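Long-range contacts in endoribonuclease YbeY (Aquifex aeolicus, PDB 1OZ9), which is probably a zinc-dependent endoribonuclease that cuts single-stranded RNA in 16S rRNA 3'-end maturation and in quality control of late-stage 70S ribosomes: residues A[82-87]-A[119-124]; A[113-118]-A[137-142]. All coordinates share one frame; numbering follows the deposited sequence.

How the contacts relate
Helix 105-120 is shared by both contacts, whose centres lie about 11 Å apart. Contact 1 sets its C-terminal end, and the turn that follows, against strand 81-90, an inner strand of the four-stranded mixed sheet; contact 2 packs the preceding part of the same helix, 113-118, on helix 129-147. Along the chain the segments alternate: 82-87, 113-118, 119-124, 137-142. The contacts touch where Val87 CG2 lies 3.7 Å from Gly116 C, and again where the ring of Tyr123 meets Val118 and Leu138. The helix carrying the predicted zinc ligands His115 and His119 is therefore flanked by the sheet and by the C-terminal helix, in a fold of the matrix metalloproteinase type.

Contact 1 (A[82-87]-A[119-124]); sequences KILGDV and HLLGYD
Leu120 lays its isobutyl end over the backbone of strand 81-90 where Leu84 passes into Gly85. One methyl, Leu120 CD2, sits 3.8 Å from the carbonyl oxygen Leu84 O, while the other, Leu120 CD1, comes to 3.9 Å from Gly85 C. Leu120 CD1 also touches CB of Leu84 and, crossing at a slant, CG2 of Val87 at 4.1 Å. The branched end thus spans the strand from Leu84 to Val87, a job for a leucine, whose two methyls can reach different residues at once. Gly85 suits the place twice over: its phi of 136° would press a CB against the preceding carbonyl oxygen, and a CB would also crowd Leu120 CD2.

Farther along, Leu84 CD1 meets Leu121 CD2 at 4.2 Å. Leu84 reaches over because its CG stands beside the backbone N and opposite the carbonyl carbon (chi1 -65°). Leu36 and Leu38 add to the apolar surface around these two leucines, and Leu43 of strand 41-48 touches Leu120.

The helix ends here in a Schellman motif. Gly122, with positive phi, turns the chain out of the last turn, and its N bonds back to His119 O. A water joins the two backbones, donating to Leu84 O at 3.1 Å and to Leu120 O at 2.8 Å. It thereby gives a partner to a carbonyl at the end of the helix and to one on the strand.

Leu120 directly follows His119, a predicted zinc ligand. Helix and sheet are therefore joined beside the probable metal site by methyl packing and one bridging water, an apolar seam without charged pairs between the two segments.

Contact 2 (A[113-118]-A[137-142]); sequences IVHGIV and ELENYV
The zinc-site helix 105-120, with the HxxxH pattern of metalloproteinase-like folds, packs here on the C-terminal helix 129-147. The axes of segments 113-118 and 137-142 approach to 9.7 Å and run at 136° to one another, closer to antiparallel than to parallel. At one edge His115, a predicted zinc ligand, donates from ND1 to OE2 of Glu139 at 2.8 Å, with an N-H...O angle of 153°. The carboxylate oxygen lies near the ring plane and is met on its syn side, from somewhat out of the carboxylate plane, the two flat groups being turned against each other.

Glu139 is long enough to reach the ring: its CG is anti to the backbone N (chi1 179°) and the chain stays extended to CD. Its other oxygen, OE1, forms a salt bridge with Arg136, so the buried carboxylate has a partner on each oxygen. The aliphatic part of the side chain is used too, Glu139 CG lying 4.1 Å from Val114 CG1.

Beside this polar pair the helices meet through branched side chains. Val114 CG1 touches Val142 CG1 at 3.7 Å, the two valines lying alongside one another and pointing opposite ways. One turn on, Val118 CG1 meets Leu138 CD2 at 4.2 Å, and Val118 CG2 rests 4.1 Å from Glu139 CA. Short valines suit the close backbone at Glu139, and the longer leucine bridges to Val118.

Replacing Glu139 with an alanine would probably leave ND1 of His115 without this acceptor, its ring freer to turn, and Arg136 without its carboxylate mate. ND1 is engaged as a donor, leaving NE2 probably as the nitrogen that faces the metal, and the negative carboxylate would tend to make that nitrogen more electron-rich.

Contact 1 (A[82-87]-A[119-124])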
# COMPACT_ATOMS: atom_id res chain seq x y z
N LYS A 82 -8.11 12.81 -9.74
CA LYS A 82 -8.64 11.44 -9.71
C LYS A 82 -8.32 10.75 -8.38
O LYS A 82 -7.19 10.82 -7.90
CB LYS A 82 -8.07 10.62 -10.86
CG LYS A 82 -8.70 9.19 -11.03
CD LYS A 82 -8.28 8.61 -12.40
CE LYS A 82 -8.86 7.23 -12.69
NZ LYS A 82 -10.30 7.29 -12.95
N ILE A 83 -9.33 10.12 -7.78
CA ILE A 83 -9.16 9.40 -6.51
C ILE A 83 -8.75 7.97 -6.82
O ILE A 83 -9.52 7.20 -7.44
CB ILE A 83 -10.47 9.45 -5.73
CG1 ILE A 83 -10.84 10.93 -5.48
CG2 ILE A 83 -10.32 8.67 -4.37
CD1 ILE A 83 -12.34 11.21 -5.59
N LEU A 84 -7.53 7.62 -6.46
CA LEU A 84 -7.00 6.30 -6.79
C LEU A 84 -7.61 5.25 -5.90
O LEU A 84 -8.04 4.18 -6.36
CB LEU A 84 -5.50 6.23 -6.63
CG LEU A 84 -4.56 7.05 -7.50
CD1 LEU A 84 -3.13 6.47 -7.27
CD2 LEU A 84 -4.99 7.02 -8.99
N GLY A 85 -7.68 5.57 -4.60
CA GLY A 85 -8.32 4.68 -3.67
C GLY A 85 -7.52 4.51 -2.39
O GLY A 85 -6.70 5.37 -2.04
N ASP A 86 -7.76 3.39 -1.72
CA ASP A 86 -7.17 3.17 -0.40
C ASP A 86 -6.20 2.01 -0.33
O ASP A 86 -6.42 0.98 -0.95
CB ASP A 86 -8.26 2.84 0.62
CG ASP A 86 -9.35 3.87 0.67
OD1 ASP A 86 -9.04 5.05 0.48
OD2 ASP A 86 -10.54 3.58 0.86
N VAL A 87 -5.20 2.17 0.53
CA VAL A 87 -4.29 1.07 0.88
C VAL A 87 -4.42 0.91 2.39
O VAL A 87 -4.27 1.90 3.12
CB VAL A 87 -2.84 1.38 0.56
CG1 VAL A 87 -1.94 0.30 1.14
CG2 VAL A 87 -2.64 1.45 -0.98
N HIS A 119 -0.84 -2.57 -6.62
CA HIS A 119 -2.11 -3.27 -6.76
C HIS A 119 -3.18 -2.28 -7.17
O HIS A 119 -4.06 -2.59 -7.98
CB HIS A 119 -2.57 -3.88 -5.44
CG HIS A 119 -2.14 -5.28 -5.24
ND1 HIS A 119 -2.74 -6.35 -5.87
CD2 HIS A 119 -1.14 -5.80 -4.49
CE1 HIS A 119 -2.14 -7.47 -5.51
NE2 HIS A 119 -1.16 -7.17 -4.67
N LEU A 120 -3.12 -1.09 -6.59
CA LEU A 120 -4.14 -0.07 -6.85
C LEU A 120 -4.11 0.43 -8.29
O LEU A 120 -5.13 0.91 -8.80
CB LEU A 120 -3.93 1.16 -5.96
CG LEU A 120 -4.77 1.42 -4.73
CD1 LEU A 120 -4.54 2.88 -4.29
CD2 LEU A 120 -6.23 1.18 -5.01
N LEU A 121 -2.95 0.33 -8.92
CA LEU A 121 -2.80 0.74 -10.30
C LEU A 121 -3.27 -0.37 -11.23
O LEU A 121 -3.17 -0.24 -12.46
CB LEU A 121 -1.36 1.12 -10.61
CG LEU A 121 -0.94 2.35 -9.80
CD1 LEU A 121 0.50 2.67 -10.11
CD2 LEU A 121 -1.88 3.56 -10.07
N GLY A 122 -3.77 -1.46 -10.67
CA GLY A 122 -4.35 -2.50 -11.51
C GLY A 122 -3.46 -3.66 -11.90
O GLY A 122 -3.74 -4.36 -12.87
N TYR A 123 -2.39 -3.89 -11.16
CA TYR A 123 -1.54 -5.05 -11.43
C TYR A 123 -1.85 -6.09 -10.36
O TYR A 123 -2.23 -5.73 -9.25
CB TYR A 123 -0.06 -4.66 -11.33
CG TYR A 123 0.39 -3.63 -12.36
CD1 TYR A 123 0.05 -2.29 -12.22
CD2 TYR A 123 1.14 -4.00 -13.46
CE1 TYR A 123 0.44 -1.36 -13.15
CE2 TYR A 123 1.54 -3.06 -14.41
CZ TYR A 123 1.19 -1.75 -14.23
OH TYR A 123 1.59 -0.81 -15.15
N ASP A 124 -1.67 -7.36 -10.66
CA ASP A 124 -1.94 -8.38 -9.65
C ASP A 124 -0.88 -9.44 -9.87
O ASP A 124 -0.64 -9.84 -10.98
CB ASP A 124 -3.35 -8.97 -9.86
CG ASP A 124 -3.83 -9.81 -8.66
OD1 ASP A 124 -3.04 -10.13 -7.75
OD2 ASP A 124 -5.01 -10.20 -8.55
O HOH W 1 -6.65 3.21 -8.97

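Contact 2 (A[113-118]-A[137-142])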
# COMPACT_ATOMS: atom_id res chain seq x y z
N ILE A 113 3.40 -0.45 1.58
CA ILE A 113 2.80 0.71 0.91
C ILE A 113 3.01 0.61 -0.59
O ILE A 113 2.09 0.81 -1.37
CB ILE A 113 3.45 2.00 1.42
CG1 ILE A 113 2.91 2.30 2.81
CG2 ILE A 113 3.13 3.19 0.48
CD1 ILE A 113 3.74 3.34 3.57
N VAL A 114 4.24 0.29 -0.99
CA VAL A 114 4.54 0.14 -2.42
C VAL A 114 3.73 -0.99 -3.00
O VAL A 114 3.12 -0.86 -4.07
CB VAL A 114 6.06 -0.08 -2.62
CG1 VAL A 114 6.43 -0.34 -4.11
CG2 VAL A 114 6.80 1.17 -2.10
N HIS A 115 3.70 -2.11 -2.29
CA HIS A 115 2.95 -3.27 -2.79
C HIS A 115 1.48 -2.86 -2.99
O HIS A 115 0.88 -3.17 -4.03
CB HIS A 115 3.07 -4.42 -1.79
CG HIS A 115 2.54 -5.72 -2.30
ND1 HIS A 115 3.31 -6.60 -3.03
CD2 HIS A 115 1.31 -6.29 -2.17
CE1 HIS A 115 2.59 -7.67 -3.31
NE2 HIS A 115 1.37 -7.50 -2.82
N GLY A 116 0.91 -2.16 -2.02
CA GLY A 116 -0.49 -1.74 -2.11
C GLY A 116 -0.76 -0.78 -3.27
O GLY A 116 -1.79 -0.89 -3.96
N ILE A 117 0.16 0.15 -3.49
CA ILE A 117 -0.02 1.14 -4.54
C ILE A 117 -0.00 0.45 -5.89
O ILE A 117 -0.82 0.77 -6.76
CB ILE A 117 1.05 2.23 -4.48
CG1 ILE A 117 0.78 3.09 -3.24
CG2 ILE A 117 1.02 3.14 -5.76
CD1 ILE A 117 1.85 4.11 -2.97
N VAL A 118 0.94 -0.46 -6.08
CA VAL A 118 1.02 -1.16 -7.36
C VAL A 118 -0.28 -1.95 -7.65
O VAL A 118 -0.77 -1.97 -8.79
CB VAL A 118 2.26 -2.10 -7.43
CG1 VAL A 118 2.29 -2.90 -8.77
CG2 VAL A 118 3.56 -1.25 -7.24
N GLU A 137 8.42 -6.24 -11.58
CA GLU A 137 9.26 -5.20 -12.17
C GLU A 137 8.85 -3.78 -11.67
O GLU A 137 9.69 -3.00 -11.24
CB GLU A 137 9.28 -5.31 -13.71
CG GLU A 137 9.91 -6.62 -14.20
CD GLU A 137 10.01 -6.72 -15.71
OE1 GLU A 137 9.23 -6.01 -16.40
OE2 GLU A 137 10.87 -7.51 -16.22
N LEU A 138 7.55 -3.47 -11.64
CA LEU A 138 7.11 -2.14 -11.20
C LEU A 138 7.39 -1.90 -9.71
O LEU A 138 7.84 -0.83 -9.29
CB LEU A 138 5.63 -1.92 -11.49
CG LEU A 138 5.21 -0.46 -11.40
CD1 LEU A 138 6.07 0.32 -12.40
CD2 LEU A 138 3.73 -0.31 -11.74
N GLU A 139 7.12 -2.91 -8.90
CA GLU A 139 7.36 -2.81 -7.49
C GLU A 139 8.86 -2.61 -7.19
O GLU A 139 9.25 -1.76 -6.38
CB GLU A 139 6.83 -4.09 -6.86
CG GLU A 139 7.00 -4.19 -5.37
CD GLU A 139 6.39 -5.47 -4.83
OE1 GLU A 139 6.63 -6.53 -5.44
OE2 GLU A 139 5.68 -5.41 -3.81
N ASN A 140 9.69 -3.42 -7.86
CA ASN A 140 11.14 -3.29 -7.73
C ASN A 140 11.63 -1.90 -8.16
O ASN A 140 12.39 -1.26 -7.45
CB ASN A 140 11.83 -4.41 -8.49
CG ASN A 140 11.81 -5.71 -7.72
OD1 ASN A 140 11.42 -5.72 -6.57
ND2 ASN A 140 12.23 -6.79 -8.33
N TYR A 141 11.14 -1.42 -9.30
CA TYR A 141 11.49 -0.06 -9.73
C TYR A 141 11.16 0.99 -8.66
O TYR A 141 11.98 1.85 -8.36
CB TYR A 141 10.78 0.29 -11.04
CG TYR A 141 11.00 1.71 -11.54
CD1 TYR A 141 12.14 2.05 -12.26
CD2 TYR A 141 10.06 2.72 -11.29
CE1 TYR A 141 12.35 3.33 -12.73
CE2 TYR A 141 10.26 4.02 -11.77
CZ TYR A 141 11.41 4.32 -12.48
OH TYR A 141 11.64 5.60 -12.96
N VAL A 142 9.95 0.94 -8.11
CA VAL A 142 9.55 1.95 -7.13
C VAL A 142 10.42 1.84 -5.87
O VAL A 142 10.92 2.84 -5.35
CB VAL A 142 8.06 1.82 -6.79
CG1 VAL A 142 7.71 2.74 -5.63
CG2 VAL A 142 7.22 2.16 -8.04